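Local coordinates for cytoplasmic protein (PDB 7LPO), which probably hydrolyses steryl beta-glucosides, splitting glucose from the sterol, as a fungal glycosidase of glycosyl hydrolase family 5, at residues 572-577 with 589-594. Sequence-based numbering, arbitrary orientation.
Sequences NYVPDN and DLSLWS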
ATOM      1  N   ASN A 572       7.723   4.456   2.124  1.00 15.05           N
ATOM      2  CA  ASN A 572       6.857   5.171   3.056  1.00 14.70           C
ATOM      3  C   ASN A 572       7.752   6.131   3.875  1.00 14.57           C
ATOM      4  O   ASN A 572       8.939   6.297   3.583  1.00 14.39           O
ATOM      5  CB  ASN A 572       6.098   4.219   3.974  1.00 17.76           C
ATOM      6  CG  ASN A 572       7.010   3.321   4.781  1.00 18.79           C
ATOM      7  OD1 ASN A 572       8.165   3.053   4.415  1.00 20.94           O
ATOM      8  ND2 ASN A 572       6.485   2.838   5.884  1.00 19.12           N
ATOM      9  N   TYR A 573       7.178   6.757   4.897  1.00 14.11           N
ATOM     10  CA  TYR A 573       7.885   7.647   5.813  1.00 14.12           C
ATOM     11  C   TYR A 573       7.724   7.083   7.220  1.00 14.27           C
ATOM     12  O   TYR A 573       6.602   6.979   7.724  1.00 14.41           O
ATOM     13  CB  TYR A 573       7.325   9.066   5.711  1.00 16.52           C
ATOM     14  CG  TYR A 573       8.097  10.121   6.456  1.00 17.87           C
ATOM     15  CD1 TYR A 573       9.167  10.782   5.860  1.00 17.41           C
ATOM     16  CD2 TYR A 573       7.743  10.474   7.759  1.00 21.97           C
ATOM     17  CE1 TYR A 573       9.874  11.762   6.550  1.00 17.77           C
ATOM     18  CE2 TYR A 573       8.428  11.450   8.450  1.00 22.51           C
ATOM     19  CZ  TYR A 573       9.494  12.098   7.842  1.00 21.51           C
ATOM     20  OH  TYR A 573      10.186  13.068   8.545  1.00 21.77           O
ATOM     21  N   VAL A 574       8.831   6.704   7.841  1.00 15.14           N
ATOM     22  CA  VAL A 574       8.783   6.005   9.120  1.00 15.34           C
ATOM     23  C   VAL A 574       9.645   6.740  10.135  1.00 16.85           C
ATOM     24  O   VAL A 574      10.876   6.570  10.134  1.00 17.93           O
ATOM     25  CB  VAL A 574       9.253   4.550   8.973  1.00 16.17           C
ATOM     26  CG1 VAL A 574       9.114   3.801  10.283  1.00 18.59           C
ATOM     27  CG2 VAL A 574       8.484   3.842   7.855  1.00 14.85           C
ATOM     28  N   PRO A 575       9.046   7.524  11.037  1.00 17.59           N
ATOM     29  CA  PRO A 575       9.858   8.276  12.013  1.00 20.13           C
ATOM     30  C   PRO A 575      10.839   7.449  12.833  1.00 19.54           C
ATOM     31  O   PRO A 575      11.885   7.984  13.224  1.00 19.71           O
ATOM     32  CB  PRO A 575       8.799   8.928  12.912  1.00 21.63           C
ATOM     33  CG  PRO A 575       7.606   9.134  11.970  1.00 22.84           C
ATOM     34  CD  PRO A 575       7.620   7.918  11.064  1.00 20.21           C
ATOM     35  N   ASP A 576      10.562   6.173  13.105  1.00 20.33           N
ATOM     36  CA  ASP A 576      11.430   5.382  13.972  1.00 20.96           C
ATOM     37  C   ASP A 576      12.244   4.342  13.203  1.00 20.06           C
ATOM     38  O   ASP A 576      12.759   3.395  13.804  1.00 21.88           O
ATOM     39  CB  ASP A 576      10.613   4.712  15.081  1.00 26.07           C
ATOM     40  CG  ASP A 576       9.623   3.684  14.551  1.00 33.49           C
ATOM     41  OD1 ASP A 576       9.542   3.492  13.317  1.00 36.89           O
ATOM     42  OD2 ASP A 576       8.916   3.067  15.375  1.00 36.42           O
ATOM     43  N   ASN A 577      12.398   4.515  11.894  1.00 16.17           N
ATOM     44  CA  ASN A 577      13.271   3.642  11.118  1.00 15.38           C
ATOM     45  C   ASN A 577      14.700   3.696  11.655  1.00 15.59           C
ATOM     46  O   ASN A 577      15.202   4.754  12.038  1.00 15.88           O
ATOM     47  CB  ASN A 577      13.229   4.054   9.645  1.00 14.35           C
ATOM     48  CG  ASN A 577      14.324   3.390   8.802  1.00 15.33           C
ATOM     49  OD1 ASN A 577      15.498   3.741   8.897  1.00 14.41           O
ATOM     50  ND2 ASN A 577      13.933   2.429   7.981  1.00 14.38           N
ATOM     51  N   ASP A 589      12.856  -1.964   4.629  1.00 14.53           N
ATOM     52  CA  ASP A 589      13.491  -0.691   4.967  1.00 14.51           C
ATOM     53  C   ASP A 589      13.245   0.247   3.783  1.00 14.91           C
ATOM     54  O   ASP A 589      14.097   0.443   2.915  1.00 14.47           O
ATOM     55  CB  ASP A 589      14.981  -0.859   5.263  1.00 17.22           C
ATOM     56  CG  ASP A 589      15.636   0.427   5.746  1.00 19.59           C
ATOM     57  OD1 ASP A 589      15.029   1.509   5.610  1.00 19.50           O
ATOM     58  OD2 ASP A 589      16.769   0.349   6.262  1.00 21.58           O
ATOM     59  N   LEU A 590      12.054   0.840   3.759  1.00 15.08           N
ATOM     60  CA  LEU A 590      11.636   1.676   2.644  1.00 16.15           C
ATOM     61  C   LEU A 590      11.399   3.116   3.058  1.00 17.06           C
ATOM     62  O   LEU A 590      10.888   3.897   2.253  1.00 19.08           O
ATOM     63  CB  LEU A 590      10.369   1.107   1.996  1.00 16.73           C
ATOM     64  CG  LEU A 590      10.591  -0.054   1.024  1.00 18.30           C
ATOM     65  CD1 LEU A 590      10.549  -1.378   1.757  1.00 17.34           C
ATOM     66  CD2 LEU A 590       9.542  -0.045  -0.099  1.00 21.20           C
ATOM     67  N   SER A 591      11.756   3.487   4.286  1.00 17.40           N
ATOM     68  CA  SER A 591      11.558   4.855   4.740  1.00 16.65           C
ATOM     69  C   SER A 591      12.490   5.822   4.019  1.00 16.35           C
ATOM     70  O   SER A 591      13.683   5.554   3.838  1.00 16.13           O
ATOM     71  CB  SER A 591      11.786   4.962   6.245  1.00 17.15           C
ATOM     72  OG  SER A 591      11.551   6.290   6.690  1.00 16.99           O
ATOM     73  N   LEU A 592      11.932   6.969   3.626  1.00 14.22           N
ATOM     74  CA  LEU A 592      12.715   8.045   3.037  1.00 14.21           C
ATOM     75  C   LEU A 592      13.691   8.673   4.025  1.00 14.23           C
ATOM     76  O   LEU A 592      14.627   9.358   3.598  1.00 14.24           O
ATOM     77  CB  LEU A 592      11.785   9.139   2.516  1.00 14.17           C
ATOM     78  CG  LEU A 592      10.704   8.727   1.527  1.00 15.71           C
ATOM     79  CD1 LEU A 592       9.924   9.949   1.094  1.00 16.28           C
ATOM     80  CD2 LEU A 592      11.327   8.025   0.340  1.00 18.72           C
ATOM     81  N   TRP A 593      13.482   8.469   5.324  1.00 15.19           N
ATOM     82  CA  TRP A 593      14.130   9.245   6.369  1.00 16.24           C
ATOM     83  C   TRP A 593      14.436   8.321   7.540  1.00 14.66           C
ATOM     84  O   TRP A 593      13.690   7.379   7.816  1.00 14.66           O
ATOM     85  CB  TRP A 593      13.221  10.430   6.779  1.00 17.13           C
ATOM     86  CG  TRP A 593      13.858  11.417   7.689  1.00 19.29           C
ATOM     87  CD1 TRP A 593      14.526  12.548   7.331  1.00 22.22           C
ATOM     88  CD2 TRP A 593      13.887  11.369   9.122  1.00 21.70           C
ATOM     89  NE1 TRP A 593      14.992  13.199   8.453  1.00 23.86           N
ATOM     90  CE2 TRP A 593      14.605  12.497   9.564  1.00 22.63           C
ATOM     91  CE3 TRP A 593      13.378  10.480  10.072  1.00 20.58           C
ATOM     92  CZ2 TRP A 593      14.834  12.756  10.915  1.00 22.59           C
ATOM     93  CZ3 TRP A 593      13.610  10.738  11.411  1.00 20.08           C
ATOM     94  CH2 TRP A 593      14.336  11.863  11.819  1.00 21.20           C
ATOM     95  N   SER A 594      15.553   8.583   8.210  1.00 14.49           N
ATOM     96  CA  SER A 594      15.970   7.784   9.353  1.00 17.38           C
ATOM     97  C   SER A 594      16.856   8.626  10.253  1.00 17.98           C
ATOM     98  O   SER A 594      17.747   9.328   9.765  1.00 18.83           O
ATOM     99  CB  SER A 594      16.735   6.529   8.920  1.00 17.44           C
ATOM    100  OG  SER A 594      17.250   5.839  10.052  1.00 16.05           O
TER
HETATM  101  O   HOH W   1      17.384   2.514   7.664  1.00 14.47           O
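Ser591 ties the two arms of the long loop that follows strand 567-570 in this family 5 glycosidase, whose catalytic domain is a TIM barrel. It swings OG to the far side from its own N (chi1 -178°), between the two arms: Val574 N donates to Ser591 OG (3.0 Å), which donates within its own arm to Trp593 O at 2.7 Å, on a lone pair in the carbonyl plane. A small side chain that both gives and takes suits this buried place. Beside it, Leu592 N donates to Asn572 O and Asn572 N to Leu590 O. The Leu590 side chain is about 5 Å from a bound Tris, probably from the crystallisation liquor.

The type I turn from Val574 to Asn577 carries the Asn577 amide across to the other arm. Its ND2 reaches Asp589 OD1 at 2.8 Å from above the carboxylate, the planes 48° apart, and also bonds Asp583; one water donates to both Asn577 OD1 and Asp589 OD2. An amide suits, offering N-H to aspartates and C=O to water. Ser594 OG donates to Asn577 O (3.1 Å). Arg660 makes a salt bridge to Asp589 OD1, and Tyr534 bonds OD2.

Tyr573 slants across Trp593, its CE1 3.6 Å from Trp593 CB; the rings are near parallel (28°) but barely overlap. Tyr573 OH, which bonds Arg90 and His87, lies over the rim of one indole face. Trp593 NE1 bonds Asp657 O, and Pro575 O meets the ring edge in plane, 3.7 Å from Trp593 CZ3.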